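Side-chain contact in orotidine 5'-phosphate decarboxylase (Methanocaldococcus jannaschii, PDB 4LUI), which probably catalyses the decarboxylation of orotidine 5'-monophosphate to uridine 5'-monophosphate, the last step of de novo UMP biosynthesis: residues B[170-175]-B[200-205]. Residues are numbered along the deposited sequence; the frame is centred on the assembly and turned at random.
Sequences ERLKEI and NILDEN
Ile201 pushes both of its branches against the root of Lys173, and this apolar packing is the heart of the contact. Its CD1 methyl lies 4.1 Å from Lys173 CB, while its CG2 methyl meets Lys173 CA at 4.2 Å, so one methyl reaches the CA of the helix and the other the first carbon of the side chain. CG1 of Ile201 stands beside the backbone N (chi1 -61°), anti to the carbonyl carbon, and the chain runs on extended, which carries CD1 out to the lysine. The same CG2 also comes within 4.5 Å of Leu172 CG. Deeper in, two leucines touch by methyl groups: Leu172 CD2 sits 4.2 Å from Leu202 CD2. Both are buried against strand 183-186, Leu172 on Val183 and Leu202 on Thr185, and Leu172 also touches Ile198.

The polar groups work elsewhere. Lys173 lends only the base of its chain here; its NZ leads away to a salt bridge with Glu177 on the same helix. Beyond Leu202, the loop folds into an Asx turn, with Asp203 OD1 accepting from Asn205 N at 3.0 Å, from above the carboxylate plane.

The arrangement belongs to the outer layer of a TIM barrel: helix 169-179, which leads into strand 183-186, is met at Ile201 and Leu202 by the loop that runs on to strand 207-210.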
loop_
_atom_site.group_PDB
_atom_site.type_symbol
_atom_site.label_atom_id
_atom_site.label_comp_id
_atom_site.label_asym_id
_atom_site.label_seq_id
_atom_site.Cartn_x
_atom_site.Cartn_y
_atom_site.Cartn_z
ATOM N N GLU B 170 -3.615 25.208 -12.565
ATOM C CA GLU B 170 -3.478 25.011 -14.003
ATOM C C GLU B 170 -3.208 23.542 -14.315
ATOM O O GLU B 170 -3.674 23.017 -15.323
ATOM C CB GLU B 170 -2.369 25.899 -14.567
ATOM C CG GLU B 170 -2.607 27.404 -14.386
ATOM C CD GLU B 170 -2.093 27.956 -13.057
ATOM O OE1 GLU B 170 -1.718 27.164 -12.167
ATOM O OE2 GLU B 170 -2.057 29.198 -12.913
ATOM N N ARG B 171 -2.452 22.880 -13.445
ATOM C CA ARG B 171 -2.148 21.463 -13.620
ATOM C C ARG B 171 -3.366 20.591 -13.328
ATOM O O ARG B 171 -3.610 19.594 -14.013
ATOM C CB ARG B 171 -0.965 21.061 -12.737
ATOM C CG ARG B 171 -0.636 19.580 -12.747
ATOM C CD ARG B 171 -0.184 19.099 -14.130
ATOM N NE ARG B 171 -0.096 17.640 -14.143
ATOM C CZ ARG B 171 -0.058 16.891 -15.240
ATOM N NH1 ARG B 171 -0.084 17.451 -16.446
ATOM N NH2 ARG B 171 -0.000 15.573 -15.124
ATOM N N LEU B 172 -4.133 20.967 -12.305
ATOM C CA LEU B 172 -5.368 20.254 -11.981
ATOM C C LEU B 172 -6.339 20.291 -13.167
ATOM O O LEU B 172 -6.954 19.280 -13.521
ATOM C CB LEU B 172 -6.010 20.861 -10.724
ATOM C CG LEU B 172 -7.262 20.168 -10.175
ATOM C CD1 LEU B 172 -6.983 18.708 -9.858
ATOM C CD2 LEU B 172 -7.746 20.889 -8.921
ATOM N N LYS B 173 -6.451 21.449 -13.801
ATOM C CA LYS B 173 -7.294 21.579 -14.985
ATOM C C LYS B 173 -6.839 20.630 -16.100
ATOM O O LYS B 173 -7.658 19.996 -16.761
ATOM C CB LYS B 173 -7.311 23.028 -15.471
ATOM C CG LYS B 173 -8.235 23.276 -16.648
ATOM C CD LYS B 173 -8.328 24.757 -16.964
ATOM C CE LYS B 173 -9.316 25.032 -18.094
ATOM N NZ LYS B 173 -8.802 24.578 -19.418
ATOM N N GLU B 174 -5.529 20.517 -16.295
ATOM C CA GLU B 174 -4.998 19.624 -17.319
ATOM C C GLU B 174 -5.335 18.165 -17.008
ATOM O O GLU B 174 -5.702 17.395 -17.899
ATOM C CB GLU B 174 -3.484 19.801 -17.450
ATOM C CG GLU B 174 -3.085 21.141 -18.018
ATOM C CD GLU B 174 -1.584 21.371 -17.984
ATOM O OE1 GLU B 174 -0.915 20.823 -17.088
ATOM O OE2 GLU B 174 -1.076 22.099 -18.861
ATOM N N ILE B 175 -5.205 17.795 -15.742
ATOM C CA ILE B 175 -5.521 16.443 -15.301
ATOM C C ILE B 175 -6.996 16.087 -15.556
ATOM O O ILE B 175 -7.294 15.037 -16.117
ATOM C CB ILE B 175 -5.149 16.252 -13.813
ATOM C CG1 ILE B 175 -3.635 16.396 -13.631
ATOM C CG2 ILE B 175 -5.585 14.898 -13.321
ATOM C CD1 ILE B 175 -3.227 16.628 -12.186
ATOM N N ASN B 200 -13.659 26.556 -9.018
ATOM C CA ASN B 200 -14.280 26.808 -10.318
ATOM C C ASN B 200 -13.918 25.746 -11.356
ATOM O O ASN B 200 -14.520 25.681 -12.430
ATOM C CB ASN B 200 -13.922 28.206 -10.826
ATOM C CG ASN B 200 -12.451 28.526 -10.663
ATOM O OD1 ASN B 200 -11.593 27.686 -10.917
ATOM N ND2 ASN B 200 -12.153 29.745 -10.223
ATOM N N ILE B 201 -12.929 24.922 -11.016
ATOM C CA ILE B 201 -12.475 23.819 -11.854
ATOM C C ILE B 201 -13.257 22.559 -11.515
ATOM O O ILE B 201 -13.509 21.722 -12.372
ATOM C CB ILE B 201 -10.970 23.539 -11.613
ATOM C CG1 ILE B 201 -10.134 24.769 -11.972
ATOM C CG2 ILE B 201 -10.491 22.322 -12.405
ATOM C CD1 ILE B 201 -8.639 24.545 -11.868
ATOM N N LEU B 202 -13.658 22.445 -10.254
ATOM C CA LEU B 202 -14.309 21.242 -9.754
ATOM C C LEU B 202 -15.829 21.318 -9.859
ATOM O O LEU B 202 -16.396 22.404 -9.993
ATOM C CB LEU B 202 -13.887 20.998 -8.301
ATOM C CG LEU B 202 -12.374 20.898 -8.082
ATOM C CD1 LEU B 202 -12.049 20.890 -6.592
ATOM C CD2 LEU B 202 -11.786 19.664 -8.758
ATOM N N ASP B 203 -16.490 20.162 -9.831
ATOM C CA ASP B 203 -17.952 20.130 -9.784
ATOM C C ASP B 203 -18.466 19.170 -8.715
ATOM O O ASP B 203 -17.681 18.673 -7.882
ATOM C CB ASP B 203 -18.586 19.858 -11.168
ATOM C CG ASP B 203 -18.276 18.471 -11.720
ATOM O OD1 ASP B 203 -17.876 17.572 -10.963
ATOM O OD2 ASP B 203 -18.460 18.274 -12.944
ATOM N N GLU B 204 -19.767 18.902 -8.754
ATOM C CA GLU B 204 -20.446 18.158 -7.694
ATOM C C GLU B 204 -20.061 16.684 -7.672
ATOM O O GLU B 204 -20.370 15.966 -6.713
ATOM C CB GLU B 204 -21.974 18.333 -7.790
ATOM C CG GLU B 204 -22.652 17.528 -8.886
ATOM C CD GLU B 204 -22.702 18.262 -10.209
ATOM O OE1 GLU B 204 -21.942 19.241 -10.382
ATOM O OE2 GLU B 204 -23.517 17.866 -11.073
ATOM N N ASN B 205 -19.369 16.232 -8.716
ATOM C CA ASN B 205 -18.860 14.867 -8.725
ATOM C C ASN B 205 -17.405 14.739 -8.301
ATOM O O ASN B 205 -16.900 13.627 -8.132
ATOM C CB ASN B 205 -19.096 14.223 -10.081
ATOM C CG ASN B 205 -20.566 14.012 -10.350
ATOM O OD1 ASN B 205 -21.264 13.381 -9.549
ATOM N ND2 ASN B 205 -21.059 14.575 -11.439
#